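SAM-dependent methyltransferase (Pyrococcus horikoshii, PDB 1WZN) binds S-adenosyl-L-homocysteine and probably transfers methyl groups from S-adenosyl-L-methionine to an unspecified acceptor. Local coordinates at residues C50-E61 against K82-F92. Sequence-based numbering, arbitrary orientation.
Sequences CGTGIPTLELAE and KAKERNLKIEF. With SAH (S-adenosyl-L-homocysteine), chain F.
Arg-86 NH2 donates to Glu-61 OE1 at 2.8 Å, forming a salt bridge across the contact. The NH2 nitrogen lies almost in line with the C-O bond of OE1, and the oxygen lies 16° out of the guanidinium plane. Three waters take three more of the guanidinium N-H groups. One links NH1 to the carbonyl O of Ile-54, one joins NH2 to Glu-58 OE1, and the third bridges NE and Glu-61 OE1. Glu-58 also pairs with Lys-24 and Arg-62. Leu-57 CB sits over one guanidinium face, 3.5 Å above it. Lys-82 NZ makes weak bonds to Thr-52 O (2.9 Å) and OG1 (3.4 Å); its salt bridge is to Asp-13, which also bonds Thr-52 OG1. The Lys-82 chain bends at chi3 (-61°), which turns its amine toward the Thr-52 carbonyl. Residues 50-53 form a type II' turn in the glycine-rich loop of the Rossmann-like methyltransferase fold. Cys-50, Gly-51, Ile-54 and Pro-55 line the S-adenosyl-L-homocysteine pocket. Helix 54-61 packs here against the end of helix 73-85 and the edge strand 91-94. Leu-57 CD1 meets Ile-90 CD1 at 3.7 Å and the Phe-92 ring edge, while CD2 touches Lys-82 CB. Cutting Leu-57 back to an alanine is likely to leave a gap between Ile-90, Phe-92 and Lys-82 and to take away the methyl that touches Arg-86 NH1. Cys-50 SG approaches the Phe-92 edge, 5.0 Å from the ring centroid. Ala-60 CB rests on Ile-90 CD1 at 3.5 Å.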
ATOM      1  N   CYS A  50      15.889   7.148 -33.343  1.00 14.08           N
ATOM      2  CA  CYS A  50      14.661   7.844 -33.721  1.00 13.98           C
ATOM      3  C   CYS A  50      13.356   7.064 -33.706  1.00 13.47           C
ATOM      4  O   CYS A  50      12.289   7.669 -33.792  1.00 13.12           O
ATOM      5  CB  CYS A  50      14.830   8.477 -35.109  1.00 15.07           C
ATOM      6  SG  CYS A  50      15.037   7.270 -36.428  1.00 14.62           S
ATOM      7  N   GLY A  51      13.432   5.739 -33.614  1.00 14.53           N
ATOM      8  CA  GLY A  51      12.221   4.929 -33.590  1.00 14.53           C
ATOM      9  C   GLY A  51      11.303   5.195 -34.773  1.00 15.65           C
ATOM     10  O   GLY A  51      11.770   5.275 -35.909  1.00 14.56           O
ATOM     11  N   THR A  52      10.004   5.320 -34.506  1.00 15.37           N
ATOM     12  CA  THR A  52       9.008   5.597 -35.543  1.00 14.06           C
ATOM     13  C   THR A  52       9.028   7.070 -35.953  1.00 14.60           C
ATOM     14  O   THR A  52       8.175   7.528 -36.719  1.00 14.83           O
ATOM     15  CB  THR A  52       7.591   5.253 -35.075  1.00 12.74           C
ATOM     16  OG1 THR A  52       7.237   6.104 -33.977  1.00 14.28           O
ATOM     17  CG2 THR A  52       7.508   3.782 -34.649  1.00 14.16           C
ATOM     18  N   GLY A  53      10.000   7.807 -35.426  1.00 14.56           N
ATOM     19  CA  GLY A  53      10.158   9.208 -35.778  1.00 16.25           C
ATOM     20  C   GLY A  53       9.154  10.219 -35.267  1.00 16.43           C
ATOM     21  O   GLY A  53       8.955  11.262 -35.901  1.00 15.72           O
ATOM     22  N   ILE A  54       8.534   9.935 -34.123  1.00 16.32           N
ATOM     23  CA  ILE A  54       7.548  10.841 -33.545  1.00 16.49           C
ATOM     24  C   ILE A  54       8.090  12.274 -33.446  1.00 17.43           C
ATOM     25  O   ILE A  54       7.535  13.188 -34.056  1.00 16.61           O
ATOM     26  CB  ILE A  54       7.060  10.303 -32.173  1.00 16.06           C
ATOM     27  CG1 ILE A  54       6.190   9.063 -32.414  1.00 18.21           C
ATOM     28  CG2 ILE A  54       6.259  11.366 -31.429  1.00 17.66           C
ATOM     29  CD1 ILE A  54       5.841   8.270 -31.171  1.00 19.30           C
ATOM     30  N   PRO A  55       9.179  12.498 -32.686  1.00 16.69           N
ATOM     31  CA  PRO A  55       9.663  13.884 -32.637  1.00 15.82           C
ATOM     32  C   PRO A  55      10.427  14.273 -33.915  1.00 14.90           C
ATOM     33  O   PRO A  55      10.530  15.452 -34.254  1.00 16.36           O
ATOM     34  CB  PRO A  55      10.549  13.899 -31.388  1.00 18.96           C
ATOM     35  CG  PRO A  55      11.081  12.492 -31.341  1.00 18.19           C
ATOM     36  CD  PRO A  55       9.866  11.658 -31.686  1.00 17.93           C
ATOM     37  N   THR A  56      10.955  13.270 -34.614  1.00 14.69           N
ATOM     38  CA  THR A  56      11.709  13.474 -35.854  1.00 15.56           C
ATOM     39  C   THR A  56      10.859  14.213 -36.895  1.00 14.61           C
ATOM     40  O   THR A  56      11.291  15.204 -37.481  1.00 15.00           O
ATOM     41  CB  THR A  56      12.140  12.114 -36.462  1.00 14.27           C
ATOM     42  OG1 THR A  56      12.589  11.243 -35.414  1.00 14.19           O
ATOM     43  CG2 THR A  56      13.276  12.308 -37.463  1.00 13.54           C
ATOM     44  N   LEU A  57       9.653  13.709 -37.128  1.00 15.65           N
ATOM     45  CA  LEU A  57       8.743  14.321 -38.089  1.00 16.87           C
ATOM     46  C   LEU A  57       8.273  15.701 -37.633  1.00 16.99           C
ATOM     47  O   LEU A  57       8.104  16.609 -38.450  1.00 16.87           O
ATOM     48  CB  LEU A  57       7.542  13.402 -38.343  1.00 18.91           C
ATOM     49  CG  LEU A  57       7.738  12.346 -39.446  1.00 21.39           C
ATOM     50  CD1 LEU A  57       8.800  11.336 -39.025  1.00 23.79           C
ATOM     51  CD2 LEU A  57       6.421  11.640 -39.720  1.00 25.30           C
ATOM     52  N   GLU A  58       8.073  15.870 -36.328  1.00 17.35           N
ATOM     53  CA  GLU A  58       7.639  17.165 -35.809  1.00 18.38           C
ATOM     54  C   GLU A  58       8.723  18.213 -36.094  1.00 18.83           C
ATOM     55  O   GLU A  58       8.425  19.341 -36.506  1.00 15.95           O
ATOM     56  CB  GLU A  58       7.356  17.058 -34.304  1.00 18.42           C
ATOM     57  CG  GLU A  58       6.883  18.348 -33.637  1.00 18.43           C
ATOM     58  CD  GLU A  58       5.656  18.967 -34.297  1.00 21.54           C
ATOM     59  OE1 GLU A  58       4.789  18.217 -34.795  1.00 20.56           O
ATOM     60  OE2 GLU A  58       5.553  20.214 -34.297  1.00 22.39           O
ATOM     61  N   LEU A  59       9.984  17.839 -35.882  1.00 16.54           N
ATOM     62  CA  LEU A  59      11.102  18.743 -36.155  1.00 16.37           C
ATOM     63  C   LEU A  59      11.167  19.036 -37.659  1.00 17.55           C
ATOM     64  O   LEU A  59      11.380  20.178 -38.070  1.00 17.47           O
ATOM     65  CB  LEU A  59      12.425  18.111 -35.689  1.00 15.46           C
ATOM     66  CG  LEU A  59      12.723  18.224 -34.184  1.00 16.06           C
ATOM     67  CD1 LEU A  59      13.778  17.212 -33.747  1.00 15.41           C
ATOM     68  CD2 LEU A  59      13.193  19.647 -33.898  1.00 14.73           C
ATOM     69  N   ALA A  60      10.983  18.006 -38.479  1.00 16.62           N
ATOM     70  CA  ALA A  60      11.024  18.187 -39.932  1.00 17.67           C
ATOM     71  C   ALA A  60       9.922  19.136 -40.387  1.00 19.82           C
ATOM     72  O   ALA A  60      10.139  20.010 -41.228  1.00 22.32           O
ATOM     73  CB  ALA A  60      10.866  16.843 -40.637  1.00 18.17           C
ATOM     74  N   GLU A  61       8.734  18.948 -39.831  1.00 20.71           N
ATOM     75  CA  GLU A  61       7.592  19.778 -40.183  1.00 23.26           C
ATOM     76  C   GLU A  61       7.889  21.260 -39.964  1.00 24.34           C
ATOM     77  O   GLU A  61       7.304  22.140 -40.584  1.00 22.50           O
ATOM     78  CB  GLU A  61       6.404  19.351 -39.313  1.00 24.75           C
ATOM     79  CG  GLU A  61       5.087  19.994 -39.761  1.00 30.36           C
ATOM     80  CD  GLU A  61       3.939  19.451 -38.932  1.00 31.62           C
ATOM     81  OE1 GLU A  61       3.689  18.252 -38.988  1.00 30.53           O
ATOM     82  OE2 GLU A  61       3.276  20.243 -38.268  1.00 33.67           O
ATOM     83  N   LYS A  82       5.252   7.308 -42.472  1.00 17.58           N
ATOM     84  CA  LYS A  82       4.639   8.540 -41.999  1.00 17.64           C
ATOM     85  C   LYS A  82       5.244   9.771 -42.664  1.00 17.63           C
ATOM     86  O   LYS A  82       4.524  10.714 -42.994  1.00 17.93           O
ATOM     87  CB  LYS A  82       4.763   8.649 -40.473  1.00 17.44           C
ATOM     88  CG  LYS A  82       3.963   7.585 -39.729  1.00 20.50           C
ATOM     89  CD  LYS A  82       3.946   7.821 -38.214  1.00 22.30           C
ATOM     90  CE  LYS A  82       5.342   7.777 -37.626  1.00 22.69           C
ATOM     91  NZ  LYS A  82       5.346   7.979 -36.140  1.00 18.16           N
ATOM     92  N   ALA A  83       6.560   9.765 -42.863  1.00 16.29           N
ATOM     93  CA  ALA A  83       7.224  10.901 -43.503  1.00 17.68           C
ATOM     94  C   ALA A  83       6.695  11.068 -44.930  1.00 18.76           C
ATOM     95  O   ALA A  83       6.386  12.176 -45.370  1.00 19.06           O
ATOM     96  CB  ALA A  83       8.741  10.685 -43.520  1.00 15.46           C
ATOM     97  N   LYS A  84       6.594   9.956 -45.648  1.00 20.59           N
ATOM     98  CA  LYS A  84       6.092   9.981 -47.019  1.00 23.22           C
ATOM     99  C   LYS A  84       4.654  10.513 -47.051  1.00 23.11           C
ATOM    100  O   LYS A  84       4.327  11.383 -47.857  1.00 23.58           O
ATOM    101  CB  LYS A  84       6.152   8.573 -47.614  1.00 23.12           C
ATOM    102  CG  LYS A  84       5.766   8.492 -49.083  1.00 27.74           C
ATOM    103  CD  LYS A  84       5.857   7.056 -49.582  1.00 29.39           C
ATOM    104  CE  LYS A  84       5.480   6.948 -51.055  1.00 34.16           C
ATOM    105  NZ  LYS A  84       5.691   5.562 -51.572  1.00 37.22           N
ATOM    106  N   GLU A  85       3.803  10.006 -46.159  1.00 23.44           N
ATOM    107  CA  GLU A  85       2.405  10.441 -46.101  1.00 24.98           C
ATOM    108  C   GLU A  85       2.272  11.931 -45.814  1.00 24.89           C
ATOM    109  O   GLU A  85       1.333  12.581 -46.281  1.00 23.87           O
ATOM    110  CB  GLU A  85       1.637   9.684 -45.010  1.00 28.66           C
ATOM    111  CG  GLU A  85       1.675   8.171 -45.120  1.00 34.72           C
ATOM    112  CD  GLU A  85       1.001   7.475 -43.942  1.00 36.87           C
ATOM    113  OE1 GLU A  85       1.139   7.955 -42.793  1.00 36.41           O
ATOM    114  OE2 GLU A  85       0.345   6.434 -44.167  1.00 38.52           O
ATOM    115  N   ARG A  86       3.206  12.472 -45.039  1.00 20.69           N
ATOM    116  CA  ARG A  86       3.157  13.882 -44.675  1.00 19.63           C
ATOM    117  C   ARG A  86       4.030  14.771 -45.558  1.00 19.26           C
ATOM    118  O   ARG A  86       4.143  15.969 -45.316  1.00 19.23           O
ATOM    119  CB  ARG A  86       3.528  14.031 -43.194  1.00 20.68           C
ATOM    120  CG  ARG A  86       2.524  13.327 -42.273  1.00 19.69           C
ATOM    121  CD  ARG A  86       3.055  13.119 -40.846  1.00 22.03           C
ATOM    122  NE  ARG A  86       3.456  14.361 -40.192  1.00 20.18           N
ATOM    123  CZ  ARG A  86       3.850  14.442 -38.922  1.00 19.99           C
ATOM    124  NH1 ARG A  86       3.893  13.350 -38.165  1.00 17.15           N
ATOM    125  NH2 ARG A  86       4.212  15.608 -38.411  1.00 19.66           N
ATOM    126  N   ASN A  87       4.618  14.179 -46.595  1.00 19.57           N
ATOM    127  CA  ASN A  87       5.473  14.911 -47.533  1.00 20.61           C
ATOM    128  C   ASN A  87       6.672  15.562 -46.849  1.00 21.54           C
ATOM    129  O   ASN A  87       7.106  16.653 -47.229  1.00 20.30           O
ATOM    130  CB  ASN A  87       4.668  15.990 -48.263  1.00 20.76           C
ATOM    131  CG  ASN A  87       3.496  15.418 -49.035  1.00 22.61           C
ATOM    132  OD1 ASN A  87       3.656  14.505 -49.843  1.00 25.35           O
ATOM    133  ND2 ASN A  87       2.310  15.956 -48.789  1.00 22.98           N
ATOM    134  N   LEU A  88       7.206  14.887 -45.840  1.00 20.40           N
ATOM    135  CA  LEU A  88       8.355  15.402 -45.117  1.00 19.64           C
ATOM    136  C   LEU A  88       9.589  14.678 -45.628  1.00 20.77           C
ATOM    137  O   LEU A  88       9.577  13.461 -45.810  1.00 20.07           O
ATOM    138  CB  LEU A  88       8.173  15.181 -43.611  1.00 18.93           C
ATOM    139  CG  LEU A  88       7.007  15.989 -43.027  1.00 19.90           C
ATOM    140  CD1 LEU A  88       6.749  15.590 -41.574  1.00 18.43           C
ATOM    141  CD2 LEU A  88       7.327  17.480 -43.135  1.00 20.67           C
ATOM    142  N   LYS A  89      10.642  15.443 -45.886  1.00 20.54           N
ATOM    143  CA  LYS A  89      11.882  14.881 -46.392  1.00 22.06           C
ATOM    144  C   LYS A  89      12.861  14.680 -45.241  1.00 20.81           C
ATOM    145  O   LYS A  89      13.408  15.642 -44.698  1.00 19.91           O
ATOM    146  CB  LYS A  89      12.478  15.815 -47.450  1.00 24.79           C
ATOM    147  CG  LYS A  89      11.580  16.012 -48.667  1.00 30.35           C
ATOM    148  CD  LYS A  89      12.276  16.815 -49.763  1.00 34.84           C
ATOM    149  CE  LYS A  89      11.391  16.926 -51.002  1.00 38.44           C
ATOM    150  NZ  LYS A  89      12.047  17.683 -52.105  1.00 41.06           N
ATOM    151  N   ILE A  90      13.054  13.423 -44.864  1.00 18.87           N
ATOM    152  CA  ILE A  90      13.955  13.071 -43.771  1.00 18.19           C
ATOM    153  C   ILE A  90      14.811  11.899 -44.214  1.00 17.53           C
ATOM    154  O   ILE A  90      14.324  10.981 -44.867  1.00 18.20           O
ATOM    155  CB  ILE A  90      13.170  12.625 -42.505  1.00 18.79           C
ATOM    156  CG1 ILE A  90      12.287  13.774 -42.004  1.00 19.18           C
ATOM    157  CG2 ILE A  90      14.145  12.164 -41.418  1.00 16.72           C
ATOM    158  CD1 ILE A  90      11.275  13.367 -40.932  1.00 17.22           C
ATOM    159  N   GLU A  91      16.090  11.939 -43.875  1.00 15.59           N
ATOM    160  CA  GLU A  91      16.981  10.849 -44.222  1.00 17.53           C
ATOM    161  C   GLU A  91      17.003   9.877 -43.039  1.00 18.11           C
ATOM    162  O   GLU A  91      17.541  10.194 -41.975  1.00 17.20           O
ATOM    163  CB  GLU A  91      18.396  11.378 -44.501  1.00 19.05           C
ATOM    164  CG  GLU A  91      19.453  10.286 -44.635  1.00 23.43           C
ATOM    165  CD  GLU A  91      20.817  10.824 -45.030  1.00 26.96           C
ATOM    166  OE1 GLU A  91      21.159  11.961 -44.636  1.00 28.68           O
ATOM    167  OE2 GLU A  91      21.557  10.096 -45.727  1.00 28.61           O
ATOM    168  N   PHE A  92      16.393   8.709 -43.218  1.00 17.81           N
ATOM    169  CA  PHE A  92      16.367   7.694 -42.168  1.00 17.60           C
ATOM    170  C   PHE A  92      17.443   6.648 -42.459  1.00 19.17           C
ATOM    171  O   PHE A  92      17.529   6.120 -43.571  1.00 18.89           O
ATOM    172  CB  PHE A  92      14.980   7.045 -42.091  1.00 17.34           C
ATOM    173  CG  PHE A  92      13.950   7.903 -41.406  1.00 17.65           C
ATOM    174  CD1 PHE A  92      14.041   8.157 -40.037  1.00 17.91           C
ATOM    175  CD2 PHE A  92      12.905   8.474 -42.124  1.00 17.79           C
ATOM    176  CE1 PHE A  92      13.098   8.971 -39.391  1.00 18.19           C
ATOM    177  CE2 PHE A  92      11.962   9.285 -41.494  1.00 17.18           C
ATOM    178  CZ  PHE A  92      12.055   9.535 -40.124  1.00 16.52           C
TER
HETATM  179  N   SAH F1001      13.134   8.511 -30.185  1.00 16.53           N
HETATM  180  CA  SAH F1001      11.851   7.719 -30.415  1.00 16.95           C
HETATM  181  CB  SAH F1001      11.865   6.281 -29.975  1.00 18.90           C
HETATM  182  CG  SAH F1001      12.078   5.902 -28.518  1.00 17.92           C
HETATM  183  SD  SAH F1001      12.109   4.052 -28.474  1.00 17.57           S
HETATM  184  C   SAH F1001      10.691   8.541 -29.693  1.00 18.08           C
HETATM  185  O   SAH F1001      10.959   9.604 -29.101  1.00 17.25           O
HETATM  186  OXT SAH F1001       9.504   8.036 -29.788  1.00 20.54           O
HETATM  187  C5' SAH F1001      13.799   3.651 -28.250  1.00 16.16           C
HETATM  188  C4' SAH F1001      14.537   3.436 -29.660  1.00 15.87           C
HETATM  189  O4' SAH F1001      15.870   3.087 -29.267  1.00 17.24           O
HETATM  190  C3' SAH F1001      14.067   2.258 -30.483  1.00 17.57           C
HETATM  191  O3' SAH F1001      13.571   2.698 -31.748  1.00 16.94           O
HETATM  192  C2' SAH F1001      15.355   1.339 -30.561  1.00 15.43           C
HETATM  193  O2' SAH F1001      15.429   0.608 -31.779  1.00 18.24           O
HETATM  194  C1' SAH F1001      16.476   2.345 -30.368  1.00 15.89           C
HETATM  195  N9  SAH F1001      17.671   1.886 -29.964  1.00 17.41           N
HETATM  196  C8  SAH F1001      18.084   1.180 -28.842  1.00 17.36           C
HETATM  197  N7  SAH F1001      19.346   0.909 -28.790  1.00 17.55           N
HETATM  198  C5  SAH F1001      19.874   1.475 -29.984  1.00 17.74           C
HETATM  199  C6  SAH F1001      21.213   1.511 -30.500  1.00 17.62           C
HETATM  200  N6  SAH F1001      22.267   0.964 -29.879  1.00 17.64           N
HETATM  201  N1  SAH F1001      21.348   2.162 -31.709  1.00 15.44           N
HETATM  202  C2  SAH F1001      20.301   2.731 -32.374  1.00 17.18           C
HETATM  203  N3  SAH F1001      19.003   2.717 -31.907  1.00 16.44           N
HETATM  204  C4  SAH F1001      18.865   2.074 -30.715  1.00 16.93           C
HETATM  205  O   HOH W   1       5.191  13.172 -35.337  1.00 20.43           O
HETATM  206  O   HOH W   2       4.114  15.707 -35.527  1.00 22.50           O
HETATM  207  O   HOH W   3       2.225  16.845 -41.103  1.00 31.98           O